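Local coordinates for alpha-L-rhamnosidase (Klebsiella oxytoca, PDB 4XHC), which probably hydrolyses terminal alpha-L-rhamnose from rhamnosides, as a two-domain glycoside hydrolase of family 78, at residues A474-Q478 with C479-D483; A82-Q86 with R87-S91; E130-S133 with E134-E137; K490-W493 with G494-D498. All coordinates share one frame; numbering follows the deposited sequence.

Contact 1 (A474-Q478 with C479-D483)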
loop_
_atom_site.group_PDB
_atom_site.type_symbol
_atom_site.label_atom_id
_atom_site.label_comp_id
_atom_site.label_asym_id
_atom_site.label_seq_id
_atom_site.Cartn_x
_atom_site.Cartn_y
_atom_site.Cartn_z
ATOM N N ALA A 474 33.020 24.186 -20.096
ATOM C CA ALA A 474 34.382 23.683 -20.201
ATOM C C ALA A 474 35.052 24.199 -21.468
ATOM O O ALA A 474 36.237 24.568 -21.441
ATOM C CB ALA A 474 34.386 22.166 -20.185
ATOM N N ALA A 475 34.296 24.222 -22.569
ATOM C CA ALA A 475 34.805 24.716 -23.843
ATOM C C ALA A 475 35.128 26.208 -23.774
ATOM O O ALA A 475 36.144 26.651 -24.310
ATOM C CB ALA A 475 33.822 24.432 -24.967
ATOM N N LEU A 476 34.279 26.984 -23.113
ATOM C CA LEU A 476 34.558 28.406 -22.930
ATOM C C LEU A 476 35.876 28.607 -22.191
ATOM O O LEU A 476 36.731 29.369 -22.639
ATOM C CB LEU A 476 33.413 29.102 -22.189
ATOM C CG LEU A 476 32.118 29.278 -22.992
ATOM C CD1 LEU A 476 30.966 29.679 -22.083
ATOM C CD2 LEU A 476 32.291 30.310 -24.097
ATOM N N LEU A 477 36.046 27.911 -21.069
ATOM C CA LEU A 477 37.273 28.031 -20.261
ATOM C C LEU A 477 38.526 27.608 -21.045
ATOM O O LEU A 477 39.547 28.287 -20.996
ATOM C CB LEU A 477 37.151 27.225 -18.957
ATOM C CG LEU A 477 36.185 27.794 -17.906
ATOM C CD1 LEU A 477 36.006 26.833 -16.735
ATOM C CD2 LEU A 477 36.656 29.153 -17.399
ATOM N N GLN A 478 38.426 26.501 -21.778
ATOM C CA GLN A 478 39.533 25.992 -22.589
ATOM C C GLN A 478 40.015 27.014 -23.631
ATOM O O GLN A 478 41.200 27.067 -23.938
ATOM C CB GLN A 478 39.107 24.688 -23.271
ATOM C CG GLN A 478 40.173 23.988 -24.088
ATOM C CD GLN A 478 39.591 22.892 -24.967
ATOM O OE1 GLN A 478 39.132 21.864 -24.476
ATOM N NE2 GLN A 478 39.619 23.108 -26.281
ATOM N N CYS A 479 39.104 27.831 -24.157
ATOM C CA CYS A 479 39.460 28.859 -25.123
ATOM C C CYS A 479 39.796 30.201 -24.464
ATOM O O CYS A 479 39.945 31.215 -25.152
ATOM C CB CYS A 479 38.326 29.051 -26.127
ATOM S SG CYS A 479 37.845 27.545 -27.014
ATOM N N GLY A 480 39.937 30.214 -23.139
ATOM C CA GLY A 480 40.329 31.418 -22.410
ATOM C C GLY A 480 39.224 32.451 -22.288
ATOM O O GLY A 480 39.506 33.612 -22.026
ATOM N N LEU A 481 37.968 32.035 -22.464
ATOM C CA LEU A 481 36.815 32.937 -22.352
ATOM C C LEU A 481 36.225 32.841 -20.946
ATOM O O LEU A 481 35.093 32.379 -20.761
ATOM C CB LEU A 481 35.765 32.590 -23.403
ATOM C CG LEU A 481 36.215 32.809 -24.838
ATOM C CD1 LEU A 481 35.242 32.168 -25.821
ATOM C CD2 LEU A 481 36.373 34.295 -25.117
ATOM N N ARG A 482 37.002 33.313 -19.969
ATOM C CA ARG A 482 36.716 33.116 -18.547
ATOM C C ARG A 482 35.518 33.947 -18.066
ATOM O O ARG A 482 34.633 33.431 -17.386
ATOM C CB ARG A 482 37.972 33.442 -17.733
ATOM C CG ARG A 482 37.921 33.101 -16.244
ATOM C CD ARG A 482 39.015 33.854 -15.482
ATOM N NE ARG A 482 38.776 33.870 -14.038
ATOM C CZ ARG A 482 39.048 32.859 -13.212
ATOM N NH1 ARG A 482 39.584 31.723 -13.666
ATOM N NH2 ARG A 482 38.777 32.976 -11.916
ATOM N N ASP A 483 35.485 35.229 -18.415
ATOM C CA ASP A 483 34.362 36.095 -18.042
ATOM C C ASP A 483 33.032 35.591 -18.622
ATOM O O ASP A 483 31.993 35.662 -17.960
ATOM C CB ASP A 483 34.626 37.537 -18.491
ATOM C CG ASP A 483 35.711 38.225 -17.664
ATOM O OD1 ASP A 483 35.763 38.022 -16.428
ATOM O OD2 ASP A 483 36.508 38.988 -18.249
#

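Contact 2 (A82-Q86 with R87-S91)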
loop_
_atom_site.group_PDB
_atom_site.type_symbol
_atom_site.label_atom_id
_atom_site.label_comp_id
_atom_site.label_asym_id
_atom_site.label_seq_id
_atom_site.Cartn_x
_atom_site.Cartn_y
_atom_site.Cartn_z
ATOM N N ALA A 82 3.175 22.042 15.398
ATOM C CA ALA A 82 2.577 21.943 16.732
ATOM C C ALA A 82 1.048 22.116 16.682
ATOM O O ALA A 82 0.318 21.450 17.424
ATOM C CB ALA A 82 3.205 22.964 17.671
ATOM N N ALA A 83 0.577 23.004 15.801
ATOM C CA ALA A 83 -0.857 23.250 15.604
ATOM C C ALA A 83 -1.527 22.134 14.790
ATOM O O ALA A 83 -2.698 21.801 15.019
ATOM C CB ALA A 83 -1.067 24.596 14.930
ATOM N N PHE A 84 -0.795 21.564 13.838
ATOM C CA PHE A 84 -1.293 20.413 13.082
ATOM C C PHE A 84 -1.437 19.174 13.970
ATOM O O PHE A 84 -2.346 18.367 13.754
ATOM C CB PHE A 84 -0.393 20.104 11.874
ATOM C CG PHE A 84 -0.759 18.831 11.147
ATOM C CD1 PHE A 84 -1.952 18.735 10.442
ATOM C CD2 PHE A 84 0.082 17.725 11.181
ATOM C CE1 PHE A 84 -2.302 17.561 9.788
ATOM C CE2 PHE A 84 -0.259 16.550 10.525
ATOM C CZ PHE A 84 -1.452 16.468 9.830
ATOM N N TYR A 85 -0.560 19.020 14.963
ATOM C CA TYR A 85 -0.652 17.874 15.882
ATOM C C TYR A 85 -1.866 17.945 16.826
ATOM O O TYR A 85 -2.194 16.956 17.492
ATOM C CB TYR A 85 0.645 17.685 16.694
ATOM C CG TYR A 85 1.913 17.435 15.879
ATOM C CD1 TYR A 85 1.886 16.705 14.684
ATOM C CD2 TYR A 85 3.150 17.903 16.324
ATOM C CE1 TYR A 85 3.044 16.473 13.954
ATOM C CE2 TYR A 85 4.309 17.674 15.600
ATOM C CZ TYR A 85 4.249 16.962 14.418
ATOM O OH TYR A 85 5.393 16.742 13.689
ATOM N N GLN A 86 -2.517 19.110 16.873
ATOM C CA GLN A 86 -3.775 19.296 17.592
ATOM C C GLN A 86 -5.005 18.976 16.751
ATOM O O GLN A 86 -6.096 18.879 17.293
ATOM C CB GLN A 86 -3.898 20.743 18.087
ATOM C CG GLN A 86 -2.825 21.186 19.076
ATOM C CD GLN A 86 -2.760 20.309 20.328
ATOM O OE1 GLN A 86 -3.765 20.034 20.997
ATOM N NE2 GLN A 86 -1.557 19.871 20.652
ATOM N N ARG A 87 -4.850 18.827 15.439
ATOM C CA ARG A 87 -6.009 18.617 14.561
ATOM C C ARG A 87 -6.521 17.195 14.594
ATOM O O ARG A 87 -5.753 16.246 14.712
ATOM C CB ARG A 87 -5.697 18.979 13.106
ATOM C CG ARG A 87 -5.869 20.456 12.780
ATOM C CD ARG A 87 -5.733 20.705 11.288
ATOM N NE ARG A 87 -6.870 20.178 10.537
ATOM C CZ ARG A 87 -6.945 20.140 9.210
ATOM N NH1 ARG A 87 -5.940 20.585 8.462
ATOM N NH2 ARG A 87 -8.028 19.647 8.628
ATOM N N GLU A 88 -7.836 17.073 14.458
ATOM C CA GLU A 88 -8.526 15.790 14.433
ATOM C C GLU A 88 -9.179 15.626 13.064
ATOM O O GLU A 88 -10.178 16.278 12.763
ATOM C CB GLU A 88 -9.567 15.742 15.556
ATOM C CG GLU A 88 -8.955 15.917 16.940
ATOM C CD GLU A 88 -9.976 15.923 18.064
ATOM O OE1 GLU A 88 -11.161 15.607 17.828
ATOM O OE2 GLU A 88 -9.581 16.247 19.202
ATOM N N LEU A 89 -8.620 14.745 12.244
ATOM C CA LEU A 89 -9.004 14.639 10.839
ATOM C C LEU A 89 -10.050 13.549 10.573
ATOM O O LEU A 89 -9.982 12.473 11.157
ATOM C CB LEU A 89 -7.755 14.360 9.995
ATOM C CG LEU A 89 -6.547 15.268 10.241
ATOM C CD1 LEU A 89 -5.323 14.709 9.544
ATOM C CD2 LEU A 89 -6.820 16.698 9.790
ATOM N N SER A 90 -10.995 13.832 9.676
ATOM C CA SER A 90 -12.018 12.860 9.256
ATOM C C SER A 90 -11.850 12.482 7.792
ATOM O O SER A 90 -10.967 13.008 7.118
ATOM C CB SER A 90 -13.428 13.429 9.490
ATOM O OG SER A 90 -13.551 13.919 10.808
ATOM N N SER A 91 -12.714 11.593 7.301
ATOM C CA SER A 91 -12.670 11.164 5.907
ATOM C C SER A 91 -12.689 12.352 4.974
ATOM O O SER A 91 -13.516 13.246 5.126
ATOM C CB SER A 91 -13.846 10.254 5.565
ATOM O OG SER A 91 -13.853 9.105 6.391
HETATM O O HOH W 1 -3.213 15.752 13.328
#

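Contact 3 (E130-S133 with E134-E137)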
loop_
_atom_site.group_PDB
_atom_site.type_symbol
_atom_site.label_atom_id
_atom_site.label_comp_id
_atom_site.label_asym_id
_atom_site.label_seq_id
_atom_site.Cartn_x
_atom_site.Cartn_y
_atom_site.Cartn_z
ATOM N N GLU A 130 9.250 16.086 -5.159
ATOM C CA GLU A 130 10.412 16.953 -5.106
ATOM C C GLU A 130 9.997 18.406 -5.342
ATOM O O GLU A 130 10.599 19.324 -4.781
ATOM C CB GLU A 130 11.453 16.536 -6.151
ATOM C CG GLU A 130 12.019 15.129 -6.002
ATOM C CD GLU A 130 13.014 14.801 -7.108
ATOM O OE1 GLU A 130 12.586 14.712 -8.280
ATOM O OE2 GLU A 130 14.219 14.632 -6.833
ATOM N N THR A 131 8.993 18.613 -6.194
ATOM C CA THR A 131 8.375 19.935 -6.376
ATOM C C THR A 131 6.948 19.940 -5.842
ATOM O O THR A 131 6.347 18.889 -5.640
ATOM C CB THR A 131 8.319 20.354 -7.854
ATOM O OG1 THR A 131 7.520 19.421 -8.611
ATOM C CG2 THR A 131 9.705 20.408 -8.427
ATOM N N LEU A 132 6.397 21.128 -5.629
ATOM C CA LEU A 132 5.020 21.233 -5.184
ATOM C C LEU A 132 4.073 20.633 -6.218
ATOM O O LEU A 132 3.097 19.979 -5.859
ATOM C CB LEU A 132 4.648 22.686 -4.912
ATOM C CG LEU A 132 3.254 22.936 -4.322
ATOM C CD1 LEU A 132 3.060 22.173 -3.020
ATOM C CD2 LEU A 132 3.027 24.429 -4.122
ATOM N N SER A 133 4.367 20.823 -7.497
ATOM C CA SER A 133 3.480 20.329 -8.549
ATOM C C SER A 133 3.240 18.807 -8.468
ATOM O O SER A 133 2.183 18.329 -8.868
ATOM C CB SER A 133 3.978 20.756 -9.952
ATOM O OG SER A 133 5.204 20.131 -10.326
ATOM N N GLU A 134 4.198 18.053 -7.936
ATOM C CA GLU A 134 4.068 16.594 -7.866
ATOM C C GLU A 134 3.037 16.093 -6.856
ATOM O O GLU A 134 2.596 14.944 -6.944
ATOM C CB GLU A 134 5.423 15.955 -7.580
ATOM C CG GLU A 134 6.427 16.145 -8.708
ATOM C CD GLU A 134 7.831 15.728 -8.325
ATOM O OE1 GLU A 134 8.041 14.529 -7.989
ATOM O OE2 GLU A 134 8.714 16.618 -8.366
ATOM N N VAL A 135 2.647 16.936 -5.907
ATOM C CA VAL A 135 1.576 16.577 -4.981
ATOM C C VAL A 135 0.248 17.300 -5.284
ATOM O O VAL A 135 -0.709 17.194 -4.517
ATOM C CB VAL A 135 2.011 16.790 -3.505
ATOM C CG1 VAL A 135 3.255 15.960 -3.194
ATOM C CG2 VAL A 135 2.261 18.264 -3.184
ATOM N N CYS A 136 0.200 18.025 -6.400
ATOM C CA CYS A 136 -1.015 18.725 -6.843
ATOM C C CYS A 136 -1.588 18.204 -8.150
ATOM O O CYS A 136 -2.787 18.248 -8.353
ATOM C CB CYS A 136 -0.735 20.207 -7.009
ATOM S SG CYS A 136 -0.064 20.923 -5.505
ATOM N N GLU A 137 -0.732 17.734 -9.050
ATOM C CA GLU A 137 -1.190 17.146 -10.303
ATOM C C GLU A 137 -1.408 15.651 -10.063
ATOM O O GLU A 137 -0.584 14.995 -9.416
ATOM C CB GLU A 137 -0.163 17.351 -11.420
ATOM C CG GLU A 137 0.432 18.754 -11.522
ATOM C CD GLU A 137 -0.271 19.665 -12.502
ATOM O OE1 GLU A 137 -1.476 19.473 -12.770
ATOM O OE2 GLU A 137 0.402 20.592 -13.002
#

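Contact 4 (K490-W493 with G494-D498)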
loop_
_atom_site.group_PDB
_atom_site.type_symbol
_atom_site.label_atom_id
_atom_site.label_comp_id
_atom_site.label_asym_id
_atom_site.label_seq_id
_atom_site.Cartn_x
_atom_site.Cartn_y
_atom_site.Cartn_z
ATOM N N LYS A 490 26.038 31.807 -14.129
ATOM C CA LYS A 490 25.049 32.643 -13.464
ATOM C C LYS A 490 23.700 32.705 -14.182
ATOM O O LYS A 490 22.651 32.668 -13.541
ATOM C CB LYS A 490 25.583 34.061 -13.320
ATOM C CG LYS A 490 26.736 34.199 -12.348
ATOM C CD LYS A 490 27.145 35.654 -12.242
ATOM C CE LYS A 490 28.120 35.876 -11.113
ATOM N NZ LYS A 490 28.704 37.234 -11.229
ATOM N N ALA A 491 23.725 32.824 -15.507
ATOM C CA ALA A 491 22.490 32.950 -16.284
ATOM C C ALA A 491 21.669 31.664 -16.248
ATOM O O ALA A 491 20.454 31.706 -16.072
ATOM C CB ALA A 491 22.810 33.320 -17.720
ATOM N N TYR A 492 22.338 30.526 -16.406
ATOM C CA TYR A 492 21.663 29.232 -16.487
ATOM C C TYR A 492 21.346 28.636 -15.105
ATOM O O TYR A 492 20.183 28.519 -14.741
ATOM C CB TYR A 492 22.510 28.272 -17.319
ATOM C CG TYR A 492 21.879 26.931 -17.611
ATOM C CD1 TYR A 492 20.822 26.813 -18.492
ATOM C CD2 TYR A 492 22.378 25.769 -17.027
ATOM C CE1 TYR A 492 20.260 25.580 -18.768
ATOM C CE2 TYR A 492 21.823 24.531 -17.299
ATOM C CZ TYR A 492 20.764 24.440 -18.166
ATOM O OH TYR A 492 20.240 23.194 -18.426
ATOM N N TRP A 493 22.368 28.270 -14.334
ATOM C CA TRP A 493 22.143 27.699 -12.999
ATOM C C TRP A 493 21.534 28.706 -12.018
ATOM O O TRP A 493 20.759 28.326 -11.146
ATOM C CB TRP A 493 23.434 27.137 -12.421
ATOM C CG TRP A 493 23.848 25.805 -12.992
ATOM C CD1 TRP A 493 23.531 24.583 -12.503
ATOM C CD2 TRP A 493 24.681 25.575 -14.128
ATOM N NE1 TRP A 493 24.095 23.602 -13.268
ATOM C CE2 TRP A 493 24.818 24.185 -14.267
ATOM C CE3 TRP A 493 25.334 26.414 -15.040
ATOM C CZ2 TRP A 493 25.576 23.608 -15.280
ATOM C CZ3 TRP A 493 26.082 25.840 -16.056
ATOM C CH2 TRP A 493 26.191 24.450 -16.170
ATOM N N GLY A 494 21.870 29.985 -12.160
ATOM C CA GLY A 494 21.231 31.033 -11.358
ATOM C C GLY A 494 19.728 31.144 -11.576
ATOM O O GLY A 494 18.981 31.527 -10.668
ATOM N N ALA A 495 19.285 30.808 -12.789
ATOM C CA ALA A 495 17.855 30.775 -13.115
ATOM C C ALA A 495 17.126 29.707 -12.307
ATOM O O ALA A 495 16.038 29.959 -11.796
ATOM C CB ALA A 495 17.643 30.544 -14.600
ATOM N N MET A 496 17.731 28.526 -12.189
ATOM C CA MET A 496 17.166 27.453 -11.374
ATOM C C MET A 496 17.121 27.857 -9.909
ATOM O O MET A 496 16.128 27.611 -9.224
ATOM C CB MET A 496 17.951 26.149 -11.553
ATOM C CG MET A 496 17.604 25.412 -12.842
ATOM S SD MET A 496 18.398 23.800 -13.016
ATOM C CE MET A 496 20.061 24.292 -13.434
ATOM N N VAL A 497 18.175 28.516 -9.437
ATOM C CA VAL A 497 18.183 29.014 -8.068
ATOM C C VAL A 497 17.079 30.047 -7.858
ATOM O O VAL A 497 16.310 29.928 -6.899
ATOM C CB VAL A 497 19.540 29.622 -7.675
ATOM C CG1 VAL A 497 19.446 30.338 -6.328
ATOM C CG2 VAL A 497 20.603 28.532 -7.637
ATOM N N ASP A 498 16.984 31.031 -8.755
ATOM C CA ASP A 498 15.937 32.068 -8.661
ATOM C C ASP A 498 14.510 31.492 -8.692
ATOM O O ASP A 498 13.615 32.035 -8.051
ATOM C CB ASP A 498 16.088 33.114 -9.772
ATOM C CG ASP A 498 17.333 33.984 -9.608
ATOM O OD1 ASP A 498 17.802 34.197 -8.465
ATOM O OD2 ASP A 498 17.848 34.457 -10.645
#

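Contact 1 (A474-Q478 with C479-D483)
Leu476 O, where helix 466-478 ends, is held by Leu481 N and more weakly by Cys479 N. Leu481 N gives the sounder bond, at 2.9 Å from Leu476 O with an N-H...O angle of 154°, while Cys479 N bonds more regularly to Ala475 O at 3.2 Å. Gly480 N meanwhile reaches Leu477 O at 2.9 Å. Together the bonds from Leu481 to Leu476 and from Gly480 to Leu477 form a Schellman motif, the classic way to finish a helix. Gly480 is its C' residue, and a phi of 75° is easiest to adopt without a side chain. The motif is completed by the hydrophobic contact that usually accompanies it: Leu476 CD2 meets Leu481 CD1 at 3.9 Å, the two branched chains crossing at about a right angle, and Leu481 CB also lies against Leu476 O. Leu481 sits at the N-cap position of helix 482-498, but its apolar side chain suits the buried place it takes against Leu476 and against Met451 and Arg448 of helix 444-456. On another side Leu477 CD2 touches Arg482 CA at 4.1 Å, and the long arginine continues outward until its guanidinium NH2 hydrogen-bonds to the backbone O of Tyr541. Gln478, with CG anti to its backbone N (chi1 -177°) and the chain extended beyond, carries its amide away from the turn to give a hydrogen bond to Val437 O.

Contact 2 (A82-Q86 with R87-S91)
Arg87 closes a type I beta turn on Phe84, its backbone N donating to Phe84 O at 3.1 Å with an N-H...O angle of 158°. One water reinforces the closure by donating to two carbonyls: Phe84 O lies 2.8 Å from the water oxygen and Arg87 O 2.9 Å from it. The same water sits over the centre of one face of the Phe84 ring. The aliphatic part of Arg87 runs along the turn, CB lying 3.5 Å from Phe84 O and CD coming to 4.3 Å from Phe84 CD1; a bend at chi3 (71°) then leads the guanidinium away from the ring, where Leu89 CD2 lies against one of its faces. Glu88 turns outward to the other side and forms a salt bridge with Arg188, a fitting role for a charged residue at the surface. Leu89 points back to the turn, and its CD1 meets Phe84 CE1 at 4.2 Å, the two side chains crossing at about a right angle. Both are buried: Phe84 also packs on Ile194 and Val95, Leu89 on Phe191, while the backbone of Leu89 bonds to Leu189. Arg87 and Leu89 thus face the Phe84 side, while Glu88 between them points away. This is a beta turn leading from the short helix 81-84 toward strand 94-99, at the margin of the N-terminal beta-sheet domain.

Contact 3 (E130-S133 with E134-E137)
The carboxylate of Glu134 folds back on the backbone that precedes it. Thr131 N donates to Glu134 OE2 at 3.0 Å, meeting it from above the carboxylate plane, and Glu130 N makes a weak, longer bond to Glu134 OE1. Thr131 OG1 and Ser133 OG are hydrogen-bonded at 3.0 Å, and Thr131 OG1 lies 3.1 Å from Glu134 OE2. A chi1 of -66° with the chain extended beyond CG gives glutamate just the reach needed to bring its acid group beside the amides of Glu130 and Thr131. In return Glu134 N donates to Thr131 O, and the next amides repeat the three-residue step: Val135 N to Leu132 O at 3.1 Å, Cys136 N to Ser133 O at 3.2 Å. Ser133 O is satisfied twice, since Glu137 N also reaches it at 3.0 Å, nearly along the C=O axis, whereas Cys136 N comes from above the carbonyl plane. Apolar atoms fill the other side, with Leu132 CD1 against Val135 CG2 at 4.0 Å and Leu132 also packing on Trp73 and Tyr175. Glu130 OE1 and Glu134 OE2 stand 4.3 Å apart, a like-charge pair probably eased by Lys240, which forms salt bridges with OE1 of both acids; Glu130 OE1 also accepts from Tyr526 N. The chain thus makes a tight run of successive turns between strands 122-129 and 153-158, a buried junction of the N-terminal beta-sheet domain with the catalytic domain, where Lys240 is the sequence neighbour of Arg241 in the rhamnose pocket.

Contact 4 (K490-W493 with G494-D498)
Met496 and Trp493 lie side by side, pointing the same way, and make the main apolar contact: the methyl CE of Met496 comes to 3.6 Å from Trp493 CD1. A bend at chi3 (-75°) turns that methyl back toward the indole, and it also reaches Tyr492 CE2 at 4.3 Å, so that one flexible side chain serves two rings. Tyr492 CD2 in turn lies over one face of the indole, offset toward the rim. Among backbone contacts, Val497 N donates to Trp493 O at 3.1 Å with an angle of 161°, while Ala495 N gives only a weak bond to Tyr492 O. Gly494 adds no side chain to this buried part of the helix. The small methyl of Ala495 rests by Tyr492 O and Ala491 O. Polar ends are met farther off: Tyr492 OH by Phe508 O, Trp493 NE1 by Ser531 O, and Lys490 NZ by a salt bridge to Asp213. The rings and Met496 face the protein interior, while Lys490 packs along helix 214-230 to reach its aspartate. In this way the last part of helix 482-498 packs against helices 466-478 and 214-230 in the six-hairpin glycosidase domain.

Along the chain the order is contact 2, contact 3, contact 1, contact 4. Contacts 2 and 3 belong to the N-terminal beta-sheet domain, their centres about 22 Å apart, with contact 2 far out and contact 3 nearer the catalytic domain. Contacts 1 and 4 lie in the helical domain and share helix 482-498: contact 1 marks the turn by which helix 466-478 passes into it, contact 4 its last part, about 19 Å away between centres. Contacts 1 and 2, with centres about 56 Å apart, stand on opposite sides of the chain's centre. Contacts 3 and 4 each approach the bound rhamnose to about 12 Å, through the side chains of Glu130 and Tyr492, without lining the pocket.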